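Local coordinates for protein proto-oncogene vav (Homo sapiens, PDB 6NEW) that probably acts as a guanine nucleotide exchange factor for Rac-type small GTPases, carrying RhoGEF, PH and zinc-binding C1 domains in one chain, at residues E237-S242 against Y287-F292; Y246-I251 against G384-G389; I257-R262 against G324-E329. All coordinates share one frame; numbering follows the deposited sequence.

Three contacts around one PH-domain sheet illustrate how chemistry follows position. Contact 1 lies at the surface, on an edge of the sheet, and combines a short parallel pairing with two close carboxylates that share an arginine partner. Contact 2 is partly buried and joins domains: one arginine and two aromatic rings meet across a boundary without any strand pairing. Contact 3, partly buried, with an exposed turn at one end, is antiparallel pairing inside the sheet, continued by side-chain hydrogen bonds. Contacts 2 and 3 both use strand 249-258, at its two ends. Contact 1 reaches each of the others, through Q241 and F292 to Y246 and, by a weak hydrogen bond, through D291 to Y328.

Contact 1 (E237-S242 against Y287-F292); sequences ENLDQS and YDLKDF
E237 is held through its backbone N and O by Y287 and L289, the residues either side of D288: its N donates to Y287 O at 2.8 Å, and its O accepts from L289 N at 3.0 Å. Both bonds are almost straight. D288, between the two partners, is thus paired with E237 in a parallel bridge, and the two side chains emerge on the same face of the sheet. Their carboxylates stand almost perpendicular, 86° apart, with E237 OE1 3.4 Å from D288 OD1. Two acceptors so close would probably repel each other, but R283 forms salt bridges to both and is likely to offset the like charges. D288 reaches this meeting place because its CG is anti to the backbone N (chi1 -165°).

The bridge is where the chain leaving the long helix 196-235 adds a very short strand to the edge of the PH-domain sheet, alongside strand 286-294. That strand carries a classic beta bulge a little further on, where K290 and D291 both face I279.

Past E237 the fit slackens. N238, at positive phi and exposed, holds its ND2 3.8 Å from D288 OD1, and on the apolar side a single methyl pair, L239 CD1 and L289 CD2, meets at 4.1 Å. K290 NZ lies 4.0 Å from D288 OD2, a long salt bridge at the exposed margin.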
loop_
_atom_site.group_PDB
_atom_site.type_symbol
_atom_site.label_atom_id
_atom_site.label_comp_id
_atom_site.label_asym_id
_atom_site.label_seq_id
_atom_site.Cartn_x
_atom_site.Cartn_y
_atom_site.Cartn_z
ATOM N N GLU A 237 -24.686 -11.222 -5.754
ATOM C CA GLU A 237 -25.837 -10.988 -6.610
ATOM C C GLU A 237 -26.803 -9.991 -5.996
ATOM O O GLU A 237 -27.011 -9.994 -4.779
ATOM C CB GLU A 237 -26.575 -12.306 -6.785
ATOM C CG GLU A 237 -26.150 -13.103 -7.997
ATOM C CD GLU A 237 -27.188 -14.146 -8.368
ATOM O OE1 GLU A 237 -28.241 -14.185 -7.694
ATOM O OE2 GLU A 237 -26.940 -14.946 -9.300
ATOM N N ASN A 238 -27.420 -9.166 -6.863
ATOM C CA ASN A 238 -28.410 -8.126 -6.553
ATOM C C ASN A 238 -27.831 -6.997 -5.695
ATOM O O ASN A 238 -28.561 -6.266 -5.002
ATOM C CB ASN A 238 -29.727 -8.685 -5.974
ATOM C CG ASN A 238 -30.675 -9.286 -6.997
ATOM O OD1 ASN A 238 -30.391 -9.393 -8.202
ATOM N ND2 ASN A 238 -31.839 -9.707 -6.526
ATOM N N LEU A 239 -26.509 -6.827 -5.804
ATOM C CA LEU A 239 -25.768 -5.742 -5.183
ATOM C C LEU A 239 -25.686 -4.702 -6.309
ATOM O O LEU A 239 -25.036 -4.954 -7.322
ATOM C CB LEU A 239 -24.366 -6.229 -4.745
ATOM C CG LEU A 239 -23.350 -5.165 -4.316
ATOM C CD1 LEU A 239 -23.879 -4.278 -3.170
ATOM C CD2 LEU A 239 -22.037 -5.808 -3.951
ATOM N N ASP A 240 -26.416 -3.592 -6.170
ATOM C CA ASP A 240 -26.494 -2.544 -7.196
ATOM C C ASP A 240 -25.344 -1.498 -7.170
ATOM O O ASP A 240 -25.422 -0.523 -7.907
ATOM C CB ASP A 240 -27.870 -1.832 -7.113
ATOM C CG ASP A 240 -28.072 -0.911 -5.907
ATOM O OD1 ASP A 240 -27.467 -1.178 -4.838
ATOM O OD2 ASP A 240 -28.880 0.041 -6.015
ATOM N N GLN A 241 -24.337 -1.650 -6.295
ATOM C CA GLN A 241 -23.253 -0.667 -6.203
ATOM C C GLN A 241 -21.925 -1.343 -6.069
ATOM O O GLN A 241 -21.864 -2.506 -5.681
ATOM C CB GLN A 241 -23.434 0.290 -4.992
ATOM C CG GLN A 241 -24.784 0.988 -4.883
ATOM C CD GLN A 241 -24.723 2.267 -4.087
ATOM O OE1 GLN A 241 -23.896 2.443 -3.190
ATOM N NE2 GLN A 241 -25.600 3.198 -4.414
ATOM N N SER A 242 -20.846 -0.597 -6.345
ATOM C CA SER A 242 -19.476 -1.082 -6.181
ATOM C C SER A 242 -19.162 -1.161 -4.680
ATOM O O SER A 242 -19.464 -0.225 -3.930
ATOM C CB SER A 242 -18.487 -0.146 -6.875
ATOM O OG SER A 242 -17.137 -0.501 -6.609
ATOM N N TYR A 287 -23.796 -15.408 -3.809
ATOM C CA TYR A 287 -24.361 -14.942 -2.546
ATOM C C TYR A 287 -25.394 -13.897 -2.929
ATOM O O TYR A 287 -25.068 -12.967 -3.657
ATOM C CB TYR A 287 -23.269 -14.310 -1.660
ATOM C CG TYR A 287 -22.085 -15.207 -1.353
ATOM C CD1 TYR A 287 -22.103 -16.066 -0.259
ATOM C CD2 TYR A 287 -20.907 -15.112 -2.086
ATOM C CE1 TYR A 287 -21.009 -16.878 0.043
ATOM C CE2 TYR A 287 -19.798 -15.907 -1.783
ATOM C CZ TYR A 287 -19.860 -16.799 -0.723
ATOM O OH TYR A 287 -18.774 -17.587 -0.406
ATOM N N ASP A 288 -26.645 -14.073 -2.507
ATOM C CA ASP A 288 -27.696 -13.119 -2.835
ATOM C C ASP A 288 -27.909 -12.135 -1.686
ATOM O O ASP A 288 -28.216 -12.547 -0.576
ATOM C CB ASP A 288 -28.999 -13.820 -3.257
ATOM C CG ASP A 288 -29.967 -12.875 -3.954
ATOM O OD1 ASP A 288 -29.745 -12.570 -5.153
ATOM O OD2 ASP A 288 -30.923 -12.410 -3.294
ATOM N N LEU A 289 -27.706 -10.837 -1.952
ATOM C CA LEU A 289 -27.844 -9.769 -0.964
ATOM C C LEU A 289 -29.283 -9.624 -0.474
ATOM O O LEU A 289 -30.190 -9.404 -1.277
ATOM C CB LEU A 289 -27.254 -8.434 -1.470
ATOM C CG LEU A 289 -27.304 -7.257 -0.485
ATOM C CD1 LEU A 289 -26.291 -7.414 0.630
ATOM C CD2 LEU A 289 -27.127 -5.937 -1.194
ATOM N N LYS A 290 -29.480 -9.794 0.851
ATOM C CA LYS A 290 -30.787 -9.754 1.520
ATOM C C LYS A 290 -30.926 -8.510 2.372
ATOM O O LYS A 290 -31.987 -7.885 2.387
ATOM C CB LYS A 290 -30.993 -11.012 2.399
ATOM C CG LYS A 290 -30.891 -12.361 1.658
ATOM C CD LYS A 290 -32.244 -12.873 1.143
ATOM C CE LYS A 290 -32.510 -12.489 -0.297
ATOM N NZ LYS A 290 -33.898 -12.809 -0.718
ATOM N N ASP A 291 -29.849 -8.147 3.085
ATOM C CA ASP A 291 -29.855 -7.000 3.969
ATOM C C ASP A 291 -28.563 -6.200 3.876
ATOM O O ASP A 291 -27.470 -6.741 4.056
ATOM C CB ASP A 291 -30.105 -7.472 5.413
ATOM C CG ASP A 291 -31.051 -6.621 6.251
ATOM O OD1 ASP A 291 -31.045 -5.375 6.081
ATOM O OD2 ASP A 291 -31.733 -7.188 7.134
ATOM N N PHE A 292 -28.702 -4.896 3.615
ATOM C CA PHE A 292 -27.579 -3.972 3.576
ATOM C C PHE A 292 -27.617 -3.059 4.818
ATOM O O PHE A 292 -28.530 -2.251 4.975
ATOM C CB PHE A 292 -27.552 -3.166 2.262
ATOM C CG PHE A 292 -26.238 -2.458 2.046
ATOM C CD1 PHE A 292 -25.185 -3.094 1.394
ATOM C CD2 PHE A 292 -26.042 -1.157 2.512
ATOM C CE1 PHE A 292 -23.961 -2.445 1.214
ATOM C CE2 PHE A 292 -24.823 -0.504 2.312
ATOM C CZ PHE A 292 -23.794 -1.158 1.671
#

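Contact 2 (Y246-I251 against G384-G389); sequences YGRPKI and GTFYQG
R248 reaches over to the loop 384-389 and holds Y387 O with both terminal nitrogens. NH1 donates to this oxygen at 2.8 Å along a fairly straight path (161°), whereas the bond from NH2 to the same Y387 O is longer, 3.2 Å, and more bent (135°). The oxygen lies in the guanidinium plane, yet both nitrogens approach it from one face of the carbonyl, NH2 from well above the carbonyl plane. An extended chain from CG to NE carries the charge this far, and NH2 also comes within 2.6 Å of F386 O. A methionine in its place would probably leave Y387 O without its two donors and the loop less firmly tied to the segment that leads into strand 249-258.

The rest of the meeting is made by two rings. F386 presents its edge to the G247 carbonyl, CZ lying 3.5 Å from G247 O, and its CE2 meets R248 CG at 4.0 Å. Y387 brings CD2 to 3.7 Å from G247 CA, and this CD2 also sits over one face of the F386 ring, toward its rim.

Other polar groups find partners nearby. Q388 NE2 donates to G384 O within the loop, and Q388 OE1 accepts from F369 N. The backbone N of R248 donates to D274 OD2 and that of Y387 to S368 OG. D222 takes the backbone N of both T385 and F386 and forms a long, weak ion pair with R248, while Y387 OH is hydrogen-bonded to K275 NZ and H245 O.

The contact therefore joins the C1 domain to the chain entering strand 249-258, with helix 196-235 as the third element: F386 packs on its L226, P249 on Q228, I229 and F232.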
loop_
_atom_site.group_PDB
_atom_site.type_symbol
_atom_site.label_atom_id
_atom_site.label_comp_id
_atom_site.label_asym_id
_atom_site.label_seq_id
_atom_site.Cartn_x
_atom_site.Cartn_y
_atom_site.Cartn_z
ATOM N N TYR A 246 -17.446 1.200 0.099
ATOM C CA TYR A 246 -17.643 0.937 1.515
ATOM C C TYR A 246 -16.362 0.665 2.272
ATOM O O TYR A 246 -16.412 0.356 3.459
ATOM C CB TYR A 246 -18.703 -0.172 1.689
ATOM C CG TYR A 246 -20.035 0.303 1.139
ATOM C CD1 TYR A 246 -20.708 1.372 1.725
ATOM C CD2 TYR A 246 -20.520 -0.177 -0.075
ATOM C CE1 TYR A 246 -21.867 1.902 1.160
ATOM C CE2 TYR A 246 -21.694 0.329 -0.640
ATOM C CZ TYR A 246 -22.354 1.384 -0.028
ATOM O OH TYR A 246 -23.527 1.881 -0.555
ATOM N N GLY A 247 -15.237 0.946 1.626
ATOM C CA GLY A 247 -13.904 0.810 2.195
ATOM C C GLY A 247 -13.328 -0.583 2.057
ATOM O O GLY A 247 -13.667 -1.325 1.132
ATOM N N ARG A 248 -12.482 -0.934 3.019
ATOM C CA ARG A 248 -11.733 -2.154 3.102
ATOM C C ARG A 248 -12.490 -3.292 3.737
ATOM O O ARG A 248 -13.014 -3.115 4.840
ATOM C CB ARG A 248 -10.431 -1.930 3.892
ATOM C CG ARG A 248 -9.417 -1.078 3.165
ATOM C CD ARG A 248 -8.188 -0.875 4.028
ATOM N NE ARG A 248 -7.186 -0.080 3.322
ATOM C CZ ARG A 248 -7.214 1.247 3.220
ATOM N NH1 ARG A 248 -8.183 1.947 3.789
ATOM N NH2 ARG A 248 -6.270 1.880 2.543
ATOM N N PRO A 249 -12.443 -4.507 3.116
ATOM C CA PRO A 249 -13.041 -5.694 3.762
ATOM C C PRO A 249 -12.366 -5.957 5.102
ATOM O O PRO A 249 -11.175 -5.702 5.257
ATOM C CB PRO A 249 -12.738 -6.826 2.775
ATOM C CG PRO A 249 -12.535 -6.158 1.471
ATOM C CD PRO A 249 -11.822 -4.871 1.825
ATOM N N LYS A 250 -13.160 -6.317 6.100
ATOM C CA LYS A 250 -12.703 -6.634 7.451
ATOM C C LYS A 250 -12.734 -8.161 7.659
ATOM O O LYS A 250 -11.774 -8.733 8.148
ATOM C CB LYS A 250 -13.607 -5.999 8.518
ATOM C CG LYS A 250 -13.951 -4.513 8.406
ATOM C CD LYS A 250 -12.802 -3.574 8.597
ATOM C CE LYS A 250 -12.120 -3.640 9.925
ATOM N NZ LYS A 250 -11.005 -2.666 9.968
ATOM N N ILE A 251 -13.843 -8.807 7.325
ATOM C CA ILE A 251 -14.019 -10.231 7.581
ATOM C C ILE A 251 -15.249 -10.672 6.842
ATOM O O ILE A 251 -16.145 -9.865 6.580
ATOM C CB ILE A 251 -14.115 -10.469 9.124
ATOM C CG1 ILE A 251 -14.176 -11.962 9.504
ATOM C CG2 ILE A 251 -15.266 -9.669 9.777
ATOM C CD1 ILE A 251 -13.494 -12.268 10.818
ATOM N N GLY A 384 -0.954 5.063 -0.233
ATOM C CA GLY A 384 -1.774 4.118 -0.965
ATOM C C GLY A 384 -2.582 4.713 -2.091
ATOM O O GLY A 384 -2.369 5.860 -2.492
ATOM N N THR A 385 -3.521 3.926 -2.601
ATOM C CA THR A 385 -4.372 4.301 -3.733
ATOM C C THR A 385 -5.844 4.309 -3.345
ATOM O O THR A 385 -6.673 4.749 -4.134
ATOM C CB THR A 385 -4.150 3.300 -4.892
ATOM O OG1 THR A 385 -4.431 1.975 -4.439
ATOM C CG2 THR A 385 -2.725 3.347 -5.463
ATOM N N PHE A 386 -6.167 3.828 -2.138
ATOM C CA PHE A 386 -7.540 3.660 -1.709
ATOM C C PHE A 386 -7.715 4.024 -0.243
ATOM O O PHE A 386 -6.975 3.502 0.570
ATOM C CB PHE A 386 -7.856 2.172 -1.940
ATOM C CG PHE A 386 -9.233 1.665 -1.628
ATOM C CD1 PHE A 386 -10.322 2.065 -2.387
ATOM C CD2 PHE A 386 -9.424 0.690 -0.651
ATOM C CE1 PHE A 386 -11.597 1.558 -2.122
ATOM C CE2 PHE A 386 -10.697 0.179 -0.388
ATOM C CZ PHE A 386 -11.775 0.613 -1.127
ATOM N N TYR A 387 -8.696 4.900 0.103
ATOM C CA TYR A 387 -9.036 5.317 1.490
ATOM C C TYR A 387 -7.802 5.365 2.382
ATOM O O TYR A 387 -7.681 4.632 3.357
ATOM C CB TYR A 387 -10.131 4.397 2.094
ATOM C CG TYR A 387 -11.537 4.742 1.642
ATOM C CD1 TYR A 387 -12.151 5.929 2.047
ATOM C CD2 TYR A 387 -12.268 3.868 0.841
ATOM C CE1 TYR A 387 -13.442 6.251 1.640
ATOM C CE2 TYR A 387 -13.582 4.159 0.462
ATOM C CZ TYR A 387 -14.155 5.364 0.849
ATOM O OH TYR A 387 -15.439 5.683 0.497
ATOM N N GLN A 388 -6.847 6.186 1.959
ATOM C CA GLN A 388 -5.533 6.461 2.549
ATOM C C GLN A 388 -5.668 7.234 3.832
ATOM O O GLN A 388 -4.735 7.219 4.643
ATOM C CB GLN A 388 -4.707 7.323 1.574
ATOM C CG GLN A 388 -4.597 6.752 0.172
ATOM C CD GLN A 388 -5.583 7.322 -0.788
ATOM O OE1 GLN A 388 -6.721 7.679 -0.426
ATOM N NE2 GLN A 388 -5.153 7.402 -2.048
ATOM N N GLY A 389 -6.772 7.975 3.974
ATOM C CA GLY A 389 -6.997 8.749 5.182
ATOM C C GLY A 389 -8.318 9.465 5.309
ATOM O O GLY A 389 -9.387 8.896 5.068
#

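Contact 3 (I257-R262 against G324-E329)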
loop_
_atom_site.group_PDB
_atom_site.type_symbol
_atom_site.label_atom_id
_atom_site.label_comp_id
_atom_site.label_asym_id
_atom_site.label_seq_id
_atom_site.Cartn_x
_atom_site.Cartn_y
_atom_site.Cartn_z
ATOM N N ILE A 257 -28.670 -15.287 12.143
ATOM C CA ILE A 257 -29.143 -13.954 12.496
ATOM C C ILE A 257 -30.645 -13.870 12.772
ATOM O O ILE A 257 -31.450 -14.552 12.137
ATOM C CB ILE A 257 -28.692 -12.972 11.351
ATOM C CG1 ILE A 257 -28.986 -11.490 11.677
ATOM C CG2 ILE A 257 -29.280 -13.381 9.998
ATOM C CD1 ILE A 257 -28.177 -10.517 10.871
ATOM N N THR A 258 -31.003 -12.987 13.716
ATOM C CA THR A 258 -32.380 -12.641 14.038
ATOM C C THR A 258 -32.486 -11.113 14.009
ATOM O O THR A 258 -31.479 -10.425 14.167
ATOM C CB THR A 258 -32.864 -13.242 15.388
ATOM O OG1 THR A 258 -32.393 -12.452 16.473
ATOM C CG2 THR A 258 -32.478 -14.723 15.587
ATOM N N SER A 259 -33.690 -10.592 13.781
ATOM C CA SER A 259 -33.980 -9.166 13.788
ATOM C C SER A 259 -35.224 -8.947 14.689
ATOM O O SER A 259 -35.913 -9.930 14.980
ATOM C CB SER A 259 -34.232 -8.675 12.365
ATOM O OG SER A 259 -35.520 -9.050 11.908
ATOM N N VAL A 260 -35.531 -7.684 15.093
ATOM C CA VAL A 260 -36.712 -7.350 15.915
ATOM C C VAL A 260 -37.986 -8.063 15.385
ATOM O O VAL A 260 -38.730 -8.645 16.173
ATOM C CB VAL A 260 -36.899 -5.805 16.091
ATOM C CG1 VAL A 260 -38.278 -5.438 16.629
ATOM C CG2 VAL A 260 -35.810 -5.214 16.980
ATOM N N GLU A 261 -38.155 -8.093 14.047
ATOM C CA GLU A 261 -39.294 -8.677 13.333
ATOM C C GLU A 261 -39.175 -10.181 13.030
ATOM O O GLU A 261 -40.182 -10.879 13.124
ATOM C CB GLU A 261 -39.581 -7.897 12.044
ATOM C CG GLU A 261 -39.737 -6.389 12.233
ATOM C CD GLU A 261 -38.477 -5.552 12.066
ATOM O OE1 GLU A 261 -37.660 -5.865 11.169
ATOM O OE2 GLU A 261 -38.323 -4.560 12.817
ATOM N N ARG A 262 -37.984 -10.672 12.652
ATOM C CA ARG A 262 -37.739 -12.090 12.331
ATOM C C ARG A 262 -36.917 -12.719 13.459
ATOM O O ARG A 262 -35.684 -12.731 13.398
ATOM C CB ARG A 262 -37.002 -12.243 10.979
ATOM C CG ARG A 262 -37.434 -11.301 9.869
ATOM C CD ARG A 262 -37.122 -11.912 8.514
ATOM N NE ARG A 262 -37.059 -10.915 7.440
ATOM C CZ ARG A 262 -38.118 -10.336 6.876
ATOM N NH1 ARG A 262 -39.346 -10.623 7.295
ATOM N NH2 ARG A 262 -37.954 -9.443 5.905
ATOM N N GLY A 324 -32.556 2.879 17.884
ATOM C CA GLY A 324 -33.333 1.686 18.183
ATOM C C GLY A 324 -34.318 1.264 17.116
ATOM O O GLY A 324 -35.234 0.503 17.423
ATOM N N ALA A 325 -34.144 1.736 15.862
ATOM C CA ALA A 325 -35.042 1.413 14.735
ATOM C C ALA A 325 -34.945 -0.063 14.320
ATOM O O ALA A 325 -35.939 -0.645 13.864
ATOM C CB ALA A 325 -34.752 2.322 13.544
ATOM N N GLN A 326 -33.754 -0.664 14.513
ATOM C CA GLN A 326 -33.453 -2.051 14.198
ATOM C C GLN A 326 -32.436 -2.570 15.193
ATOM O O GLN A 326 -31.650 -1.796 15.724
ATOM C CB GLN A 326 -32.914 -2.158 12.748
ATOM C CG GLN A 326 -32.630 -3.576 12.234
ATOM C CD GLN A 326 -33.794 -4.544 12.357
ATOM O OE1 GLN A 326 -33.892 -5.320 13.327
ATOM N NE2 GLN A 326 -34.681 -4.527 11.360
ATOM N N GLY A 327 -32.462 -3.877 15.423
ATOM C CA GLY A 327 -31.570 -4.581 16.323
ATOM C C GLY A 327 -31.386 -6.028 15.906
ATOM O O GLY A 327 -32.304 -6.845 16.033
ATOM N N TYR A 328 -30.204 -6.350 15.398
ATOM C CA TYR A 328 -29.867 -7.713 14.971
ATOM C C TYR A 328 -29.170 -8.460 16.110
ATOM O O TYR A 328 -28.573 -7.831 16.987
ATOM C CB TYR A 328 -28.927 -7.698 13.743
ATOM C CG TYR A 328 -29.466 -6.977 12.527
ATOM C CD1 TYR A 328 -30.248 -7.642 11.585
ATOM C CD2 TYR A 328 -29.161 -5.638 12.297
ATOM C CE1 TYR A 328 -30.751 -6.980 10.464
ATOM C CE2 TYR A 328 -29.640 -4.972 11.168
ATOM C CZ TYR A 328 -30.447 -5.643 10.264
ATOM O OH TYR A 328 -30.915 -4.991 9.151
ATOM N N GLU A 329 -29.228 -9.794 16.070
ATOM C CA GLU A 329 -28.542 -10.708 16.991
ATOM C C GLU A 329 -27.694 -11.567 16.075
ATOM O O GLU A 329 -28.221 -12.163 15.137
ATOM C CB GLU A 329 -29.521 -11.606 17.764
ATOM C CG GLU A 329 -30.455 -10.897 18.733
ATOM C CD GLU A 329 -31.134 -11.860 19.694
ATOM O OE1 GLU A 329 -31.440 -12.998 19.272
ATOM O OE2 GLU A 329 -31.365 -11.479 20.865
#
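T258 and E329 form an antiparallel hydrogen-bonded pair joining strand 249-258 to strand 327-332, neighbours in the PH-domain sheet. T258 N donates to E329 O at 3.2 Å, and E329 N returns a bond to T258 O at 3.0 Å.

The E329 side chain passes the T258 hydroxyl from CB to OE1. Its CB lies 3.3 Å from T258 OG1, CG and CD remain nearly as close to that oxygen, and OE1 finally accepts a hydrogen bond from T258 OG1 at 3.0 Å, met from above the carboxylate plane. The other tip atom, OE2, turns to R263 in a long, weak ion pair. The hydroxyl is available because T258 places OG1 between its backbone N and carbonyl carbon (chi1 80°). On the other face of the sheet, the end of I257 touches Y328, CD1 to CD1 at 3.6 Å, the two side chains crossing at a slant.

Toward the turn, Q326 takes over. Bent at chi2, it turns its OE1 back to accept from G327 N and, weakly, from V260 N, while its NE2 donates to the syn lone pair of E261 OE1 at 3.3 Å. S259 shapes the turn on the opposite segment: its OG accepts from R262 N at 3.0 Å, an ST motif.

Backbone bonds, the T258-E329 side-chain bond and an apolar pair thus give way, toward the exposed turn, to longer bonds between the segments, from Q326 to E261 and, weakly, V260, which suggests that the strand pair is the firmer part and the turn the more yielding one.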